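Local coordinates for protein TssK (Serratia sp. FS14, PDB 5Y0E) that forms, as a trimer, a structural component of the baseplate of the bacterial type VI secretion system, where it probably links baseplate and membrane complex, at residues A351-A355 with E356-T360; F235-L238 with Q239-N242. All coordinates share one frame; numbering follows the deposited sequence.

Interaction 1 (A351-A355 with E356-T360)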
# COMPACT_ATOMS: atom_id res chain seq x y z
N ALA A 351 21.58 30.77 0.17
CA ALA A 351 22.60 30.24 -0.70
C ALA A 351 23.95 30.45 -0.08
O ALA A 351 24.09 31.18 0.85
CB ALA A 351 22.55 30.92 -2.04
N ASP A 352 24.97 29.82 -0.63
CA ASP A 352 26.29 29.98 -0.08
C ASP A 352 27.07 31.07 -0.75
O ASP A 352 28.16 30.87 -1.21
CB ASP A 352 27.04 28.67 -0.13
CG ASP A 352 26.83 27.84 1.08
OD1 ASP A 352 27.10 28.32 2.16
OD2 ASP A 352 26.37 26.70 0.99
N VAL A 353 26.48 32.25 -0.81
CA VAL A 353 27.15 33.40 -1.39
C VAL A 353 27.23 34.50 -0.34
O VAL A 353 26.73 34.33 0.77
CB VAL A 353 26.43 33.87 -2.66
CG1 VAL A 353 26.11 32.69 -3.53
CG2 VAL A 353 25.17 34.60 -2.28
N ALA A 354 27.86 35.61 -0.67
CA ALA A 354 27.89 36.72 0.26
C ALA A 354 26.56 37.44 0.26
O ALA A 354 25.87 37.52 -0.76
CB ALA A 354 29.01 37.70 -0.09
N ALA A 355 26.20 37.98 1.42
CA ALA A 355 24.89 38.61 1.56
C ALA A 355 24.70 39.74 0.56
O ALA A 355 23.63 39.87 -0.04
CB ALA A 355 24.72 39.13 2.98
N GLU A 356 25.73 40.54 0.37
CA GLU A 356 25.64 41.64 -0.55
C GLU A 356 25.48 41.17 -1.98
O GLU A 356 24.97 41.87 -2.81
CB GLU A 356 26.86 42.52 -0.43
CG GLU A 356 27.04 43.09 0.96
CD GLU A 356 27.95 42.26 1.81
OE1 GLU A 356 28.63 42.86 2.67
OE2 GLU A 356 27.98 41.03 1.64
N VAL A 357 25.94 39.97 -2.25
CA VAL A 357 25.83 39.43 -3.57
C VAL A 357 24.44 38.91 -3.76
O VAL A 357 23.82 39.14 -4.76
CB VAL A 357 26.80 38.27 -3.77
CG1 VAL A 357 26.27 37.30 -4.79
CG2 VAL A 357 28.15 38.81 -4.19
N LEU A 358 23.92 38.24 -2.75
CA LEU A 358 22.60 37.69 -2.82
C LEU A 358 21.55 38.75 -2.92
O LEU A 358 20.58 38.58 -3.61
CB LEU A 358 22.32 36.84 -1.60
CG LEU A 358 21.01 36.10 -1.70
CD1 LEU A 358 21.13 34.91 -2.60
CD2 LEU A 358 20.54 35.69 -0.34
N LEU A 359 21.73 39.87 -2.26
CA LEU A 359 20.74 40.90 -2.34
C LEU A 359 20.72 41.61 -3.66
O LEU A 359 19.70 42.13 -4.06
CB LEU A 359 20.92 41.90 -1.23
CG LEU A 359 20.50 41.36 0.11
CD1 LEU A 359 21.01 42.28 1.18
CD2 LEU A 359 19.01 41.22 0.24
N THR A 360 21.82 41.59 -4.37
CA THR A 360 21.86 42.27 -5.63
C THR A 360 21.71 41.34 -6.80
O THR A 360 20.83 41.51 -7.61
CB THR A 360 23.13 43.11 -5.77
OG1 THR A 360 24.26 42.31 -5.47
CG2 THR A 360 23.11 44.22 -4.79

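Interaction 2 (F235-L238 with Q239-N242)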
# COMPACT_ATOMS: atom_id res chain seq x y z
N PHE A 235 12.34 13.63 14.58
CA PHE A 235 12.94 12.60 13.80
C PHE A 235 11.97 11.48 13.57
O PHE A 235 11.94 10.93 12.52
CB PHE A 235 14.21 12.11 14.45
CG PHE A 235 14.96 11.14 13.62
CD1 PHE A 235 15.55 11.51 12.47
CD2 PHE A 235 15.05 9.86 14.00
CE1 PHE A 235 16.22 10.62 11.70
CE2 PHE A 235 15.73 8.95 13.24
CZ PHE A 235 16.31 9.34 12.09
N MET A 236 11.19 11.11 14.56
CA MET A 236 10.17 10.09 14.35
C MET A 236 9.17 10.49 13.29
O MET A 236 8.59 9.63 12.64
CB MET A 236 9.41 9.82 15.64
CG MET A 236 10.13 9.00 16.60
SD MET A 236 9.69 9.33 18.28
CE MET A 236 9.38 7.72 18.72
N LEU A 237 8.91 11.79 13.14
CA LEU A 237 7.88 12.23 12.22
C LEU A 237 8.41 12.30 10.80
O LEU A 237 7.72 11.91 9.86
CB LEU A 237 7.33 13.58 12.66
CG LEU A 237 6.33 14.23 11.70
CD1 LEU A 237 5.02 13.48 11.62
CD2 LEU A 237 6.08 15.61 12.11
N LEU A 238 9.63 12.80 10.63
CA LEU A 238 10.28 12.73 9.34
C LEU A 238 10.35 11.28 8.84
O LEU A 238 10.10 11.01 7.67
CB LEU A 238 11.67 13.34 9.45
CG LEU A 238 12.55 13.29 8.20
CD1 LEU A 238 11.92 13.98 7.01
CD2 LEU A 238 13.87 13.90 8.51
N GLN A 239 10.66 10.35 9.73
CA GLN A 239 10.58 8.94 9.39
C GLN A 239 9.24 8.57 8.83
O GLN A 239 9.15 7.85 7.83
CB GLN A 239 10.83 8.09 10.61
CG GLN A 239 12.05 7.37 10.59
CD GLN A 239 12.36 6.86 11.95
OE1 GLN A 239 12.93 7.59 12.76
NE2 GLN A 239 12.01 5.61 12.23
N LEU A 240 8.18 9.00 9.50
CA LEU A 240 6.83 8.67 9.07
C LEU A 240 6.52 9.35 7.75
O LEU A 240 5.87 8.76 6.89
CB LEU A 240 5.82 9.06 10.13
CG LEU A 240 4.36 8.77 9.79
CD1 LEU A 240 4.09 7.31 9.83
CD2 LEU A 240 3.45 9.48 10.75
N ILE A 241 6.98 10.58 7.59
CA ILE A 241 6.86 11.26 6.31
C ILE A 241 7.65 10.51 5.24
O ILE A 241 7.19 10.35 4.11
CB ILE A 241 7.31 12.72 6.47
CG1 ILE A 241 6.35 13.45 7.42
CG2 ILE A 241 7.39 13.44 5.18
CD1 ILE A 241 6.75 14.85 7.74
N ASN A 242 8.83 10.00 5.58
CA ASN A 242 9.69 9.38 4.57
C ASN A 242 9.10 8.08 4.04
O ASN A 242 9.15 7.83 2.84
CB ASN A 242 11.08 9.16 5.14
CG ASN A 242 11.90 10.42 5.12
OD1 ASN A 242 11.61 11.33 4.38
ND2 ASN A 242 12.94 10.46 5.92

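Interaction 1 (A351-A355 with E356-T360)
Val353 reaches over the start of helix 355-365 with one methyl, CG2, which lodges against two residues of the first turn at once. It lies 3.7 Å from Leu358 CB and 3.8 Å from Val357 CG1, and the valine side chain crosses each of these neighbours at about a right angle. With CG1 of Val353 opposite the carbonyl carbon (chi1 -46°), CG2, the branch that faces the helix, falls between the backbone N and the carbonyl carbon. From the helix side, Val357 CG1 extends opposite its backbone N (chi1 152°) to meet this methyl. Further in, Leu358 CD1 comes within 4.3 Å of Ala351 CB, a looser touch between two buried residues. The backbone closes the first turn. Ala354, at the N-cap, offers its carbonyl O to two donors: Leu358 N lies 2.9 Å from Ala354 O and nearly in line with the carbonyl, whereas Val357 N approaches the same oxygen from above the carbonyl plane with a more bent bond. Outside the turn, Phe432 and Pro433 pack on Val353, and Asp352 forms a salt bridge with Arg350. The N-cap residue, an alanine, cannot cap the first helical N-H groups through its side chain; what the segments do supply at the helix start is backbone bonding and a hydrophobic staple, Val353 (N') against Leu358 (N4), with Val357 as an added contact.

Interaction 2 (F235-L238 with Q239-N242)
Leu237 and Ile241, one turn apart on helix 229-253, meet through Leu237 CG and Ile241 CD1 at 4.0 Å, their side chains running obliquely to one another. Ile241 CG1 also comes to 3.2 Å from Leu237 O, while that oxygen accepts a nearly straight hydrogen bond from Ile241 N at 2.7 Å. Leu238 and Asn242 form the neighbouring close pair: the leucine CG is 3.7 Å from Asn242 ND2, so an apolar branch lies against the amide. This amide is buried, but its ND2 is satisfied across the trimer interface, bonding to Ser275 OG and Arg280 O of the second subunit, and its OD1 has a weak hydrogen bond with Ser214 OG of the same chain. Leu238 itself packs on Ser214 and Leu221 of helix 197-222. Tight, too, is the approach of Gln239 to Phe235: its chain, extended beyond CG, brings OE1 obliquely to the ring, 3.1 Å from Phe235 CE2, with amide and ring planes 59° apart. Met236 of the second subunit packs on both of these residues.

Contact is slacker between Leu237 and Leu240, whose methyls CD1 and CD2 stand 4.4 Å apart; both leucines also rest on Leu273 of helix 259-273. Leu237 and Gln239 are the partly exposed residues, and the others are buried. Successive i to i+4 backbone bonds, with apolar residues turned to two neighbouring helices and other residues to the other two subunits, are typical of a helix within a helical bundle that also builds an oligomer interface.

Overall arrangement
Interaction 2 comes first along the chain, in the first half of helix 229-253 in the helical part of the protein; interaction 1 follows about a hundred residues later, where strand 343-350 gives way to helix 355-365. Their centres are 32 Å apart and the nearest atoms about 19 Å, so neither touches the other. They share no helix or sheet: residues 235-242 belong to one helix packed among others, whereas residues 351-360 follow a strand of the eight-stranded antiparallel sheet. Both nevertheless approach the second subunit, interaction 2 through hydrogen bonds and packing and interaction 1 through packing at Asp352. Trimer contacts thus extend over two structurally distinct parts of this baseplate protein.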